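Local coordinates for protein type II restriction enzyme AgeI (Thalassobius gelatinovorus, PDB 5DWA) that recognises the double-stranded DNA sequence 5'-ACCGGT-3' and cleaves it after the first A, leaving fragments with 5'-phosphate ends, at residues A[65-70]-A[195-200]; A[97-102]-A[260-265]; A[33-36]-A[40-43]. All coordinates share one frame; numbering follows the deposited sequence. Where two conformers were deposited one is given.

Interaction 1. Residues A[65-70]-A[195-200]. With nucleotides of chain C.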
ATOM      1  N   ASP A  65      -5.571 -20.879   2.691  1.00 13.82           N
ATOM      2  CA  ASP A  65      -5.339 -21.235   4.091  1.00 14.50           C
ATOM      3  C   ASP A  65      -3.945 -21.823   4.299  1.00 14.21           C
ATOM      4  O   ASP A  65      -3.321 -21.583   5.329  1.00 15.25           O
ATOM      5  CB  ASP A  65      -6.398 -22.231   4.589  1.00 16.11           C
ATOM      6  CG  ASP A  65      -7.723 -21.568   4.916  1.00 19.07           C
ATOM      7  OD1 ASP A  65      -7.937 -20.406   4.521  1.00 19.45           O
ATOM      8  OD2 ASP A  65      -8.561 -22.221   5.570  1.00 21.06           O
ATOM      9  N   LEU A  66      -3.440 -22.574   3.321  1.00 13.85           N
ATOM     10  CA  LEU A  66      -2.087 -23.096   3.442  1.00 13.45           C
ATOM     11  C   LEU A  66      -1.089 -21.950   3.449  1.00 13.32           C
ATOM     12  O   LEU A  66      -0.100 -21.972   4.173  1.00 15.19           O
ATOM     13  CB  LEU A  66      -1.756 -24.067   2.312  1.00 14.32           C
ATOM     14  CG  LEU A  66      -2.507 -25.398   2.321  1.00 15.54           C
ATOM     15  CD1 LEU A  66      -2.172 -26.190   1.074  1.00 16.77           C
ATOM     16  CD2 LEU A  66      -2.140 -26.189   3.572  1.00 17.44           C
ATOM     17  N   TRP A  67      -1.347 -20.939   2.630  1.00 13.24           N
ATOM     18  CA  TRP A  67      -0.462 -19.785   2.592  1.00 11.84           C
ATOM     19  C   TRP A  67      -0.533 -18.997   3.894  1.00 12.75           C
ATOM     20  O   TRP A  67       0.490 -18.654   4.485  1.00 14.14           O
ATOM     21  CB  TRP A  67      -0.833 -18.886   1.416  1.00 11.58           C
ATOM     22  CG  TRP A  67       0.100 -17.764   1.136  1.00 11.39           C
ATOM     23  CD1 TRP A  67       0.125 -16.534   1.726  1.00 11.79           C
ATOM     24  CD2 TRP A  67       1.133 -17.762   0.152  1.00 10.22           C
ATOM     25  NE1 TRP A  67       1.123 -15.760   1.166  1.00 10.48           N
ATOM     26  CE2 TRP A  67       1.754 -16.497   0.198  1.00 10.87           C
ATOM     27  CE3 TRP A  67       1.586 -18.711  -0.776  1.00 10.80           C
ATOM     28  CZ2 TRP A  67       2.822 -16.161  -0.652  1.00 11.41           C
ATOM     29  CZ3 TRP A  67       2.632 -18.370  -1.624  1.00 11.20           C
ATOM     30  CH2 TRP A  67       3.238 -17.101  -1.557  1.00 11.70           C
ATOM     31  N   HIS A  68      -1.759 -18.705   4.326  1.00 12.32           N
ATOM     32  CA  HIS A  68      -1.984 -17.770   5.417  1.00 13.11           C
ATOM     33  C   HIS A  68      -1.857 -18.392   6.798  1.00 13.53           C
ATOM     34  O   HIS A  68      -1.307 -17.761   7.698  1.00 13.82           O
ATOM     35  CB  HIS A  68      -3.370 -17.129   5.271  1.00 14.24           C
ATOM     36  CG  HIS A  68      -3.694 -16.133   6.338  1.00 17.17           C
ATOM     37  ND1 HIS A  68      -2.900 -15.039   6.601  1.00 18.36           N
ATOM     38  CD2 HIS A  68      -4.728 -16.070   7.210  1.00 19.69           C
ATOM     39  CE1 HIS A  68      -3.430 -14.344   7.593  1.00 20.05           C
ATOM     40  NE2 HIS A  68      -4.539 -14.949   7.979  1.00 21.13           N
ATOM     41  N   HIS A  69      -2.381 -19.605   6.975  1.00 13.54           N
ATOM     42  CA  HIS A  69      -2.386 -20.226   8.301  1.00 13.47           C
ATOM     43  C   HIS A  69      -1.183 -21.132   8.530  1.00 14.24           C
ATOM     44  O   HIS A  69      -0.879 -21.459   9.676  1.00 15.80           O
ATOM     45  CB  HIS A  69      -3.673 -21.040   8.540  1.00 14.20           C
ATOM     46  CG  HIS A  69      -4.906 -20.204   8.693  1.00 15.47           C
ATOM     47  ND1 HIS A  69      -4.937 -19.045   9.434  1.00 16.69           N
ATOM     48  CD2 HIS A  69      -6.161 -20.375   8.211  1.00 17.02           C
ATOM     49  CE1 HIS A  69      -6.150 -18.529   9.396  1.00 17.68           C
ATOM     50  NE2 HIS A  69      -6.915 -19.319   8.661  1.00 17.95           N
ATOM     51  N   VAL A  70      -0.500 -21.544   7.459  1.00 13.48           N
ATOM     52  CA  VAL A  70       0.650 -22.439   7.617  1.00 14.09           C
ATOM     53  C   VAL A  70       1.964 -21.739   7.287  1.00 13.74           C
ATOM     54  O   VAL A  70       2.768 -21.486   8.177  1.00 15.68           O
ATOM     55  CB  VAL A  70       0.515 -23.711   6.748  1.00 14.65           C
ATOM     56  CG1 VAL A  70       1.733 -24.631   6.935  1.00 15.37           C
ATOM     57  CG2 VAL A  70      -0.771 -24.438   7.087  1.00 15.35           C
ATOM     58  N   SER A 195      -4.702 -12.471 -10.502  0.78 11.84           N
ATOM     59  CA  SER A 195      -4.554 -13.762  -9.845  0.78 12.29           C
ATOM     60  C   SER A 195      -4.313 -13.501  -8.376  0.78 12.79           C
ATOM     61  O   SER A 195      -3.450 -12.697  -8.028  0.78 14.35           O
ATOM     62  CB  SER A 195      -3.400 -14.564 -10.450  0.78 12.75           C
ATOM     63  OG  SER A 195      -3.631 -14.792 -11.830  0.78 13.39           O
ATOM     64  N   THR A 196      -5.081 -14.148  -7.508  1.00 12.69           N
ATOM     65  CA  THR A 196      -4.983 -13.822  -6.110  1.00 12.17           C
ATOM     66  C   THR A 196      -5.221 -15.020  -5.222  1.00 13.23           C
ATOM     67  O   THR A 196      -5.937 -15.944  -5.589  1.00 13.13           O
ATOM     68  CB  THR A 196      -5.977 -12.683  -5.758  1.00 13.75           C
ATOM     69  OG1 THR A 196      -5.757 -12.256  -4.409  1.00 14.35           O
ATOM     70  CG2 THR A 196      -7.448 -13.118  -5.969  1.00 14.47           C
ATOM     71  N   LEU A 197      -4.591 -15.003  -4.055  1.00 13.50           N
ATOM     72  CA  LEU A 197      -4.920 -15.968  -3.017  1.00 14.21           C
ATOM     73  C   LEU A 197      -6.089 -15.460  -2.177  1.00 13.27           C
ATOM     74  O   LEU A 197      -6.615 -16.204  -1.338  1.00 14.48           O
ATOM     75  CB  LEU A 197      -3.706 -16.243  -2.130  1.00 14.58           C
ATOM     76  CG  LEU A 197      -2.535 -16.890  -2.865  1.00 15.05           C
ATOM     77  CD1 LEU A 197      -1.410 -17.140  -1.893  1.00 16.82           C
ATOM     78  CD2 LEU A 197      -2.981 -18.179  -3.527  1.00 16.38           C
ATOM     79  N   ASP A 198      -6.476 -14.202  -2.398  1.00 13.73           N
ATOM     80  CA  ASP A 198      -7.593 -13.560  -1.686  1.00 14.24           C
ATOM     81  C   ASP A 198      -7.499 -13.846  -0.188  1.00 13.41           C
ATOM     82  O   ASP A 198      -8.456 -14.316   0.429  1.00 13.67           O
ATOM     83  CB  ASP A 198      -8.942 -14.032  -2.248  1.00 14.16           C
ATOM     84  CG  ASP A 198     -10.131 -13.206  -1.730  1.00 15.68           C
ATOM     85  OD1 ASP A 198      -9.927 -12.066  -1.258  1.00 16.80           O
ATOM     86  OD2 ASP A 198     -11.276 -13.697  -1.818  1.00 17.35           O
ATOM     87  N   VAL A 199      -6.324 -13.596   0.377  1.00 13.69           N
ATOM     88  CA  VAL A 199      -6.113 -13.795   1.806  1.00 13.34           C
ATOM     89  C   VAL A 199      -6.678 -12.640   2.618  1.00 15.35           C
ATOM     90  O   VAL A 199      -6.317 -11.480   2.395  1.00 18.40           O
ATOM     91  CB  VAL A 199      -4.619 -13.941   2.149  1.00 14.08           C
ATOM     92  CG1 VAL A 199      -4.408 -13.906   3.680  1.00 14.95           C
ATOM     93  CG2 VAL A 199      -4.055 -15.222   1.565  1.00 14.41           C
ATOM     94  N   LYS A 200      -7.564 -12.958   3.557  1.00 13.68           N
ATOM     95  CA  LYS A 200      -7.933 -12.030   4.624  1.00 13.60           C
ATOM     96  C   LYS A 200      -8.651 -12.777   5.719  1.00 13.24           C
ATOM     97  O   LYS A 200      -9.743 -13.310   5.512  1.00 14.04           O
ATOM     98  CB  LYS A 200      -8.823 -10.884   4.141  1.00 13.99           C
ATOM     99  CG  LYS A 200      -9.237  -9.896   5.251  1.00 13.23           C
ATOM    100  CD  LYS A 200      -8.031  -9.193   5.887  1.00 13.15           C
ATOM    101  CE  LYS A 200      -8.480  -8.110   6.878  1.00 11.85           C
ATOM    102  NZ  LYS A 200      -7.322  -7.363   7.469  1.00 11.52           N
TER
ATOM    103  P    DT C   9      -3.602  -6.637  16.016  1.00 12.64           P
ATOM    104  OP1  DT C   9      -2.762  -6.479  17.216  1.00 14.74           O
ATOM    105  OP2  DT C   9      -4.710  -7.623  15.995  1.00 13.39           O
ATOM    106  O5'  DT C   9      -4.172  -5.206  15.632  1.00 12.57           O
ATOM    107  C5'  DT C   9      -3.278  -4.152  15.394  1.00 12.82           C
ATOM    108  C4'  DT C   9      -4.006  -2.999  14.755  1.00 12.28           C
ATOM    109  O4'  DT C   9      -4.563  -3.421  13.507  1.00 12.21           O
ATOM    110  C3'  DT C   9      -5.183  -2.443  15.558  1.00 12.61           C
ATOM    111  O3'  DT C   9      -4.839  -1.146  15.990  1.00 14.22           O
ATOM    112  C2'  DT C   9      -6.370  -2.451  14.558  1.00 13.27           C
ATOM    113  C1'  DT C   9      -5.662  -2.607  13.227  1.00 12.55           C
ATOM    114  N1   DT C   9      -6.420  -3.295  12.162  1.00 13.82           N
ATOM    115  C2   DT C   9      -6.687  -2.622  11.001  1.00 14.52           C
ATOM    116  O2   DT C   9      -6.405  -1.449  10.835  1.00 15.08           O
ATOM    117  N3   DT C   9      -7.314  -3.370  10.044  1.00 14.15           N
ATOM    118  C4   DT C   9      -7.666  -4.705  10.122  1.00 13.96           C
ATOM    119  O4   DT C   9      -8.220  -5.294   9.202  1.00 15.14           O
ATOM    120  C5   DT C   9      -7.342  -5.357  11.365  1.00 12.95           C
ATOM    121  C7   DT C   9      -7.686  -6.803  11.574  1.00 13.47           C
ATOM    122  C6   DT C   9      -6.725  -4.634  12.306  1.00 13.74           C
TER
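Where strand 191-196 of the PD-(D/E)XK nuclease sheet runs out into the loop that reaches the DNA, helix 63-78 packs against it through two CH-pi contacts, Leu197 on Trp67 and Val199 on His68. Leu197 leads with a single methyl, CD1, which lies over one face of the indole. It sits 3.6 Å from the centroid of the five-membered ring of Trp67, displaced toward the rim, with CD2 of Trp67 as its nearest atom. The two side chains cross at about a right angle, and leucine suits the place because its branched end puts one methyl over the wide face of the indole. Two residues on, Val199 repeats the arrangement on a smaller scale: its CG1 stands 3.8 Å from the centroid of the His68 imidazole, 28° off the ring normal. CG of His68 lies anti to the backbone N (chi1 -179°), which carries the imidazole toward the loop, and the ring is turned so that one face meets that methyl. Histidine suits the place because its face packs on the valine while NE2, at the rim, is hydrogen-bonded to Ser201 OG. Just past the strand, Asp198 N donates to Thr196 OG1 at 2.9 Å in an ST turn. Phe51 of helix 43-57 meets the Trp67 ring edge-to-face, and Trp67 also touches Ile47 of that helix and Ser92 and Ala95 of helix 84-109. Beyond the packing, Lys200 carries the loop to the DNA: its long chain, bent at chi2 (62°), brings NZ within 2.8 Å of the base oxygen O4 of DT9 of chain C, to which it donates a hydrogen bond.

Interaction 2. Residues A[97-102]-A[260-265]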
ATOM      1  N   GLU A  97       4.376 -14.899  -7.087  1.00 11.28           N
ATOM      2  CA  GLU A  97       4.815 -14.896  -8.489  1.00 11.89           C
ATOM      3  C   GLU A  97       5.622 -16.156  -8.825  1.00 12.63           C
ATOM      4  O   GLU A  97       5.370 -16.810  -9.841  1.00 12.77           O
ATOM      5  CB  GLU A  97       5.658 -13.669  -8.794  1.00 12.41           C
ATOM      6  CG  GLU A  97       4.946 -12.353  -8.516  1.00 14.57           C
ATOM      7  CD  GLU A  97       5.875 -11.190  -8.775  1.00 18.88           C
ATOM      8  OE1 GLU A  97       6.198 -10.948  -9.953  1.00 20.00           O
ATOM      9  OE2 GLU A  97       6.317 -10.546  -7.804  1.00 22.25           O
ATOM     10  N   VAL A  98       6.606 -16.478  -7.985  1.00 12.45           N
ATOM     11  CA  VAL A  98       7.407 -17.694  -8.169  1.00 12.27           C
ATOM     12  C   VAL A  98       6.513 -18.922  -8.262  1.00 12.58           C
ATOM     13  O   VAL A  98       6.684 -19.761  -9.138  1.00 13.75           O
ATOM     14  CB  VAL A  98       8.421 -17.891  -7.019  1.00 13.02           C
ATOM     15  CG1 VAL A  98       9.036 -19.302  -7.064  1.00 13.86           C
ATOM     16  CG2 VAL A  98       9.513 -16.846  -7.092  1.00 13.66           C
ATOM     17  N   ALA A  99       5.555 -19.023  -7.351  1.00 12.05           N
ATOM     18  CA  ALA A  99       4.667 -20.177  -7.304  1.00 12.82           C
ATOM     19  C   ALA A  99       3.769 -20.266  -8.544  1.00 12.20           C
ATOM     20  O   ALA A  99       3.558 -21.358  -9.067  1.00 12.42           O
ATOM     21  CB  ALA A  99       3.821 -20.135  -6.038  1.00 13.35           C
ATOM     22  N   LEU A 100       3.245 -19.135  -9.017  1.00 12.03           N
ATOM     23  CA  LEU A 100       2.406 -19.134 -10.216  1.00 13.18           C
ATOM     24  C   LEU A 100       3.173 -19.670 -11.426  1.00 12.56           C
ATOM     25  O   LEU A 100       2.657 -20.493 -12.187  1.00 12.98           O
ATOM     26  CB  LEU A 100       1.881 -17.730 -10.523  1.00 14.15           C
ATOM     27  CG  LEU A 100       0.731 -17.251  -9.651  1.00 13.91           C
ATOM     28  CD1 LEU A 100       0.497 -15.764  -9.920  1.00 15.36           C
ATOM     29  CD2 LEU A 100      -0.524 -18.059  -9.942  1.00 13.87           C
ATOM     30  N   VAL A 101       4.406 -19.200 -11.595  1.00 12.49           N
ATOM     31  CA  VAL A 101       5.239 -19.602 -12.723  1.00 12.92           C
ATOM     32  C   VAL A 101       5.597 -21.085 -12.625  1.00 15.04           C
ATOM     33  O   VAL A 101       5.482 -21.829 -13.610  1.00 15.37           O
ATOM     34  CB  VAL A 101       6.523 -18.761 -12.793  1.00 12.97           C
ATOM     35  CG1 VAL A 101       7.485 -19.321 -13.841  1.00 14.35           C
ATOM     36  CG2 VAL A 101       6.192 -17.311 -13.090  1.00 12.75           C
ATOM     37  N   GLU A 102       5.999 -21.513 -11.431  1.00 14.71           N
ATOM     38  CA  GLU A 102       6.383 -22.907 -11.198  1.00 15.64           C
ATOM     39  C   GLU A 102       5.220 -23.866 -11.460  1.00 16.04           C
ATOM     40  O   GLU A 102       5.397 -24.922 -12.079  1.00 17.37           O
ATOM     41  CB  GLU A 102       6.895 -23.083  -9.765  1.00 18.61           C
ATOM     42  CG  GLU A 102       7.360 -24.498  -9.422  1.00 21.20           C
ATOM     43  CD  GLU A 102       8.692 -24.841 -10.048  1.00 23.72           C
ATOM     44  OE1 GLU A 102       9.598 -23.978 -10.051  1.00 25.68           O
ATOM     45  OE2 GLU A 102       8.833 -25.975 -10.547  1.00 24.79           O
ATOM     46  N   SER A 260     -10.618 -21.735  -7.731  1.00 19.24           N
ATOM     47  CA  SER A 260     -10.131 -23.108  -7.846  1.00 19.69           C
ATOM     48  C   SER A 260      -9.076 -23.431  -6.814  1.00 19.59           C
ATOM     49  O   SER A 260      -8.567 -22.543  -6.131  1.00 19.73           O
ATOM     50  CB  SER A 260      -9.559 -23.370  -9.242  1.00 21.38           C
ATOM     51  OG  SER A 260      -8.257 -22.822  -9.385  1.00 22.54           O
ATOM     52  N   GLY A 261      -8.756 -24.719  -6.709  1.00 19.76           N
ATOM     53  CA  GLY A 261      -7.585 -25.153  -5.978  1.00 20.05           C
ATOM     54  C   GLY A 261      -6.351 -24.775  -6.776  1.00 19.94           C
ATOM     55  O   GLY A 261      -6.456 -24.291  -7.908  1.00 20.50           O
ATOM     56  N   PHE A 262      -5.174 -24.991  -6.207  1.00 20.21           N
ATOM     57  CA  PHE A 262      -3.947 -24.527  -6.840  1.00 20.37           C
ATOM     58  C   PHE A 262      -3.197 -25.654  -7.537  1.00 23.95           C
ATOM     59  O   PHE A 262      -2.800 -25.520  -8.692  1.00 26.25           O
ATOM     60  CB  PHE A 262      -3.048 -23.848  -5.807  1.00 17.83           C
ATOM     61  CG  PHE A 262      -1.870 -23.139  -6.401  1.00 17.48           C
ATOM     62  CD1 PHE A 262      -2.030 -21.923  -7.045  1.00 18.41           C
ATOM     63  CD2 PHE A 262      -0.595 -23.675  -6.293  1.00 17.73           C
ATOM     64  CE1 PHE A 262      -0.942 -21.256  -7.582  1.00 19.20           C
ATOM     65  CE2 PHE A 262       0.502 -23.017  -6.832  1.00 18.42           C
ATOM     66  CZ  PHE A 262       0.322 -21.804  -7.481  1.00 19.67           C
ATOM     67  N   SER A 263      -3.006 -26.762  -6.839  1.00 25.65           N
ATOM     68  CA  SER A 263      -2.314 -27.902  -7.417  1.00 27.36           C
ATOM     69  C   SER A 263      -3.178 -28.597  -8.463  1.00 28.21           C
ATOM     70  O   SER A 263      -4.409 -28.519  -8.416  1.00 29.81           O
ATOM     71  CB  SER A 263      -1.921 -28.891  -6.323  1.00 27.86           C
ATOM     72  OG  SER A 263      -3.075 -29.480  -5.758  1.00 30.09           O
ATOM     73  N   GLY A 264      -2.525 -29.275  -9.402  1.00 27.11           N
ATOM     74  CA  GLY A 264      -3.222 -29.984 -10.460  1.00 27.29           C
ATOM     75  C   GLY A 264      -2.520 -29.844 -11.800  1.00 27.59           C
ATOM     76  O   GLY A 264      -1.359 -29.435 -11.867  1.00 26.65           O
ATOM     77  N   GLN A 265      -3.229 -30.199 -12.870  1.00 27.95           N
ATOM     78  CA  GLN A 265      -2.746 -29.993 -14.235  1.00 29.39           C
ATOM     79  C   GLN A 265      -3.497 -28.838 -14.887  1.00 28.82           C
ATOM     80  O   GLN A 265      -3.273 -27.678 -14.548  1.00 28.62           O
ATOM     81  CB  GLN A 265      -2.904 -31.268 -15.062  1.00 32.15           C
ATOM     82  CG  GLN A 265      -1.903 -32.357 -14.711  1.00 34.88           C
ATOM     83  CD  GLN A 265      -0.482 -31.975 -15.070  1.00 37.08           C
ATOM     84  OE1 GLN A 265      -0.148 -31.823 -16.243  1.00 37.86           O
ATOM     85  NE2 GLN A 265       0.361 -31.810 -14.060  1.00 38.24           N
TER
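Phe262 points from the loop after strand 257-259 at Ala99 and Leu100 of helix 84-109, joining the end of the PD-(D/E)XK nuclease sheet to a helix packed beside it. Its CB points at the helix, and with CG anti to the backbone N (chi1 -170°) the ring continues toward it. Farther out, CE1 meets CD2 of Leu100 at 4.0 Å, the methyl lying in the plane of the ring at its edge; the two side chains cross at about a right angle. Although CB of Leu100 points away from the loop, its branched end returns far enough for CD2 to make this touch. On the other flank of the ring CE2 lies 4.1 Å from the backbone O of Ala99. At the far end CZ comes within 3.6 Å of that same Ala99 O, near the ring plane, and it also touches Ala99 CB at 4.1 Å. The small alanine suits this place, since a short side chain lets the phenyl edge approach the helix backbone. Around the phenyl stand Tyr240, edge-to-face, and Phe51 of helix 43-57. The loop backbone is tied to the same helix through Phe262 O, which accepts from Arg103. Just upstream, Ser260 OG donates to Gly261 O at 2.8 Å, 17° out of the carbonyl plane.

Interaction 3. Residues A[33-36]-A[40-43]. With nucleotides of chain D.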
ATOM      1  N   VAL A  33      10.598 -25.271   7.030  1.00 17.28           N
ATOM      2  CA  VAL A  33      11.380 -24.680   8.114  1.00 19.07           C
ATOM      3  C   VAL A  33      12.873 -24.552   7.777  1.00 19.27           C
ATOM      4  O   VAL A  33      13.442 -23.475   7.955  1.00 19.38           O
ATOM      5  CB  VAL A  33      11.216 -25.469   9.434  1.00 19.62           C
ATOM      6  CG1 VAL A  33      12.260 -25.029  10.453  1.00 20.87           C
ATOM      7  CG2 VAL A  33       9.811 -25.277   9.994  1.00 19.62           C
ATOM      8  N   PRO A  34      13.510 -25.625   7.263  1.00 19.88           N
ATOM      9  CA  PRO A  34      14.944 -25.469   6.992  1.00 21.20           C
ATOM     10  C   PRO A  34      15.262 -24.489   5.865  1.00 21.07           C
ATOM     11  O   PRO A  34      16.425 -24.133   5.685  1.00 23.46           O
ATOM     12  CB  PRO A  34      15.390 -26.886   6.599  1.00 22.72           C
ATOM     13  CG  PRO A  34      14.332 -27.791   7.092  1.00 23.81           C
ATOM     14  CD  PRO A  34      13.060 -27.002   6.990  1.00 21.22           C
ATOM     15  N   LEU A  35      14.246 -24.056   5.121  1.00 19.47           N
ATOM     16  CA  LEU A  35      14.459 -23.145   4.004  1.00 18.16           C
ATOM     17  C   LEU A  35      14.380 -21.683   4.432  1.00 17.29           C
ATOM     18  O   LEU A  35      14.887 -20.804   3.733  1.00 17.44           O
ATOM     19  CB  LEU A  35      13.430 -23.399   2.898  1.00 18.89           C
ATOM     20  CG  LEU A  35      13.358 -24.811   2.316  1.00 18.49           C
ATOM     21  CD1 LEU A  35      12.319 -24.861   1.195  1.00 19.26           C
ATOM     22  CD2 LEU A  35      14.724 -25.253   1.806  1.00 19.08           C
ATOM     23  N   VAL A  36      13.724 -21.434   5.564  1.00 16.04           N
ATOM     24  CA  VAL A  36      13.396 -20.068   5.983  1.00 15.31           C
ATOM     25  C   VAL A  36      14.655 -19.229   6.198  1.00 16.68           C
ATOM     26  O   VAL A  36      14.705 -18.055   5.831  1.00 17.04           O
ATOM     27  CB  VAL A  36      12.542 -20.076   7.269  1.00 14.19           C
ATOM     28  CG1 VAL A  36      12.341 -18.663   7.813  1.00 14.04           C
ATOM     29  CG2 VAL A  36      11.196 -20.733   7.004  1.00 15.19           C
ATOM     30  N   LYS A  40      21.980 -18.459   1.101  0.53 25.34           N
ATOM     31  CA  LYS A  40      21.932 -18.319  -0.364  0.53 26.36           C
ATOM     32  C   LYS A  40      20.573 -18.631  -0.984  0.53 25.01           C
ATOM     33  O   LYS A  40      20.442 -18.677  -2.209  0.53 26.90           O
ATOM     34  CB  LYS A  40      22.986 -19.207  -1.030  0.53 28.47           C
ATOM     35  CG  LYS A  40      24.400 -19.003  -0.533  0.53 30.09           C
ATOM     36  CD  LYS A  40      25.246 -20.206  -0.910  0.53 31.12           C
ATOM     37  CE  LYS A  40      26.715 -19.969  -0.634  0.53 31.81           C
ATOM     38  NZ  LYS A  40      27.245 -20.816   0.475  0.53 32.09           N
ATOM     39  N   LEU A  41      19.566 -18.853  -0.151  1.00 21.41           N
ATOM     40  CA  LEU A  41      18.231 -19.128  -0.671  1.00 18.34           C
ATOM     41  C   LEU A  41      17.327 -17.937  -0.417  1.00 16.92           C
ATOM     42  O   LEU A  41      17.018 -17.634   0.731  1.00 17.67           O
ATOM     43  CB  LEU A  41      17.641 -20.387  -0.039  1.00 18.72           C
ATOM     44  CG  LEU A  41      16.226 -20.736  -0.520  1.00 18.81           C
ATOM     45  CD1 LEU A  41      16.198 -21.022  -2.022  1.00 19.50           C
ATOM     46  CD2 LEU A  41      15.665 -21.904   0.266  1.00 18.16           C
ATOM     47  N   LYS A  42      16.930 -17.252  -1.481  1.00 16.89           N
ATOM     48  CA  LYS A  42      15.970 -16.154  -1.350  1.00 15.26           C
ATOM     49  C   LYS A  42      14.671 -16.689  -0.788  1.00 14.27           C
ATOM     50  O   LYS A  42      14.198 -17.743  -1.185  1.00 16.15           O
ATOM     51  CB  LYS A  42      15.726 -15.476  -2.695  1.00 16.38           C
ATOM     52  CG  LYS A  42      16.961 -14.782  -3.276  1.00 17.93           C
ATOM     53  CD  LYS A  42      16.665 -14.111  -4.609  1.00 21.09           C
ATOM     54  CE  LYS A  42      16.526 -15.121  -5.731  1.00 24.30           C
ATOM     55  NZ  LYS A  42      17.804 -15.862  -5.939  1.00 26.26           N
ATOM     56  N   SER A  43      14.070 -15.956   0.137  1.00 13.34           N
ATOM     57  CA  SER A  43      12.852 -16.460   0.738  1.00 13.46           C
ATOM     58  C   SER A  43      11.688 -16.493  -0.245  1.00 13.60           C
ATOM     59  O   SER A  43      10.744 -17.254  -0.045  1.00 14.47           O
ATOM     60  CB  SER A  43      12.481 -15.635   1.961  1.00 14.30           C
ATOM     61  OG  SER A  43      13.333 -15.983   3.025  1.00 16.81           O
TER
ATOM     62  P    DG D  11      16.584 -11.412  -1.078  1.00 15.70           P
ATOM     63  OP1  DG D  11      15.423 -12.106  -0.472  1.00 16.24           O
ATOM     64  OP2  DG D  11      17.952 -11.961  -0.834  1.00 17.92           O
ATOM     65  O5'  DG D  11      16.394 -11.323  -2.646  1.00 16.52           O
ATOM     66  C5'  DG D  11      15.173 -10.879  -3.205  1.00 17.46           C
ATOM     67  C4'  DG D  11      15.436  -9.917  -4.344  1.00 20.07           C
ATOM     68  O4'  DG D  11      15.805  -8.623  -3.798  1.00 19.87           O
ATOM     69  C3'  DG D  11      16.579 -10.317  -5.278  1.00 22.36           C
ATOM     70  O3'  DG D  11      16.267  -9.935  -6.615  1.00 26.17           O
ATOM     71  C2'  DG D  11      17.762  -9.518  -4.731  1.00 20.73           C
ATOM     72  C1'  DG D  11      17.077  -8.235  -4.296  1.00 20.08           C
ATOM     73  N9   DG D  11      17.773  -7.522  -3.227  1.00 21.30           N
ATOM     74  C8   DG D  11      18.587  -8.059  -2.257  1.00 22.69           C
ATOM     75  N7   DG D  11      19.049  -7.169  -1.419  1.00 22.64           N
ATOM     76  C5   DG D  11      18.501  -5.972  -1.859  1.00 23.06           C
ATOM     77  C6   DG D  11      18.637  -4.655  -1.347  1.00 24.37           C
ATOM     78  O6   DG D  11      19.293  -4.271  -0.370  1.00 26.42           O
ATOM     79  N1   DG D  11      17.911  -3.737  -2.091  1.00 23.90           N
ATOM     80  C2   DG D  11      17.149  -4.042  -3.187  1.00 23.15           C
ATOM     81  N2   DG D  11      16.533  -3.020  -3.774  1.00 23.16           N
ATOM     82  N3   DG D  11      17.009  -5.266  -3.680  1.00 22.27           N
ATOM     83  C4   DG D  11      17.712  -6.177  -2.968  1.00 22.01           C
TER
HETATM   84  O   HOH W   1      15.049 -18.304   2.603  1.00 16.92           O
HETATM   85  O   HOH W   2      16.629 -16.381   3.963  1.00 28.19           O
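The backbone doubles back between helix 22-36 and helix 43-57, bringing the CA atoms of Leu35 and Leu41 to 7.2 Å and those of Val36 and Ser43 to 6.4 Å. Leu41 closes the apolar side of the turn: with CG anti to the backbone N (chi1 179°), its CD2 methyl lies against CB of Leu35 at 3.8 Å and also meets CD2 of Leu35. Both leucines also touch Ala46 of the second helix, whose small side chain suits a place shared by two branched ones. Two waters lie between the polar atoms of the segments. Water 1 is hydrogen-bonded to Leu35 O at 2.7 Å and to Leu41 O at 2.8 Å, and the short hydroxyl side chain of Ser43 suits its place by setting OG 2.9 Å from the same water. Water 2 is hydrogen-bonded to Val36 O at 3.2 Å. Val36 O also accepts from Lys79, and Ser43 OG has weak hydrogen bonds to Lys79 and Tyr75. Lys42, whose CB points away from segment 33-36, packs CG and CD against the sugar-phosphate of DG11 of chain D, CD 3.4 Å from O5'. The arrangement is a helix-loop-helix connection, two consecutive helices joined by a short loop and bridged by water, with Lys42 at the N-cap position of helix 43-57, beside bound DNA.

In the fold
From the N terminus, interaction 3 comes first and closes only a short turn, pairing the end of helix 22-36 with the start of helix 43-57. It is finished before either of the others begins. Interaction 1 then opens on helix 63-78 and closes at the end of strand 191-196, while interaction 2 opens on the next helix, 84-109, and closes past strand 257-259, so the two long loops cross. Their centres are 13 Å apart and they touch where Ser195 CB meets Leu100 CD1 at 4.1 Å. Together they tie successive helices to the loops that leave a central and an outermost strand of the mixed sheet, and the centre of interaction 3 lies about 20 Å from both of theirs.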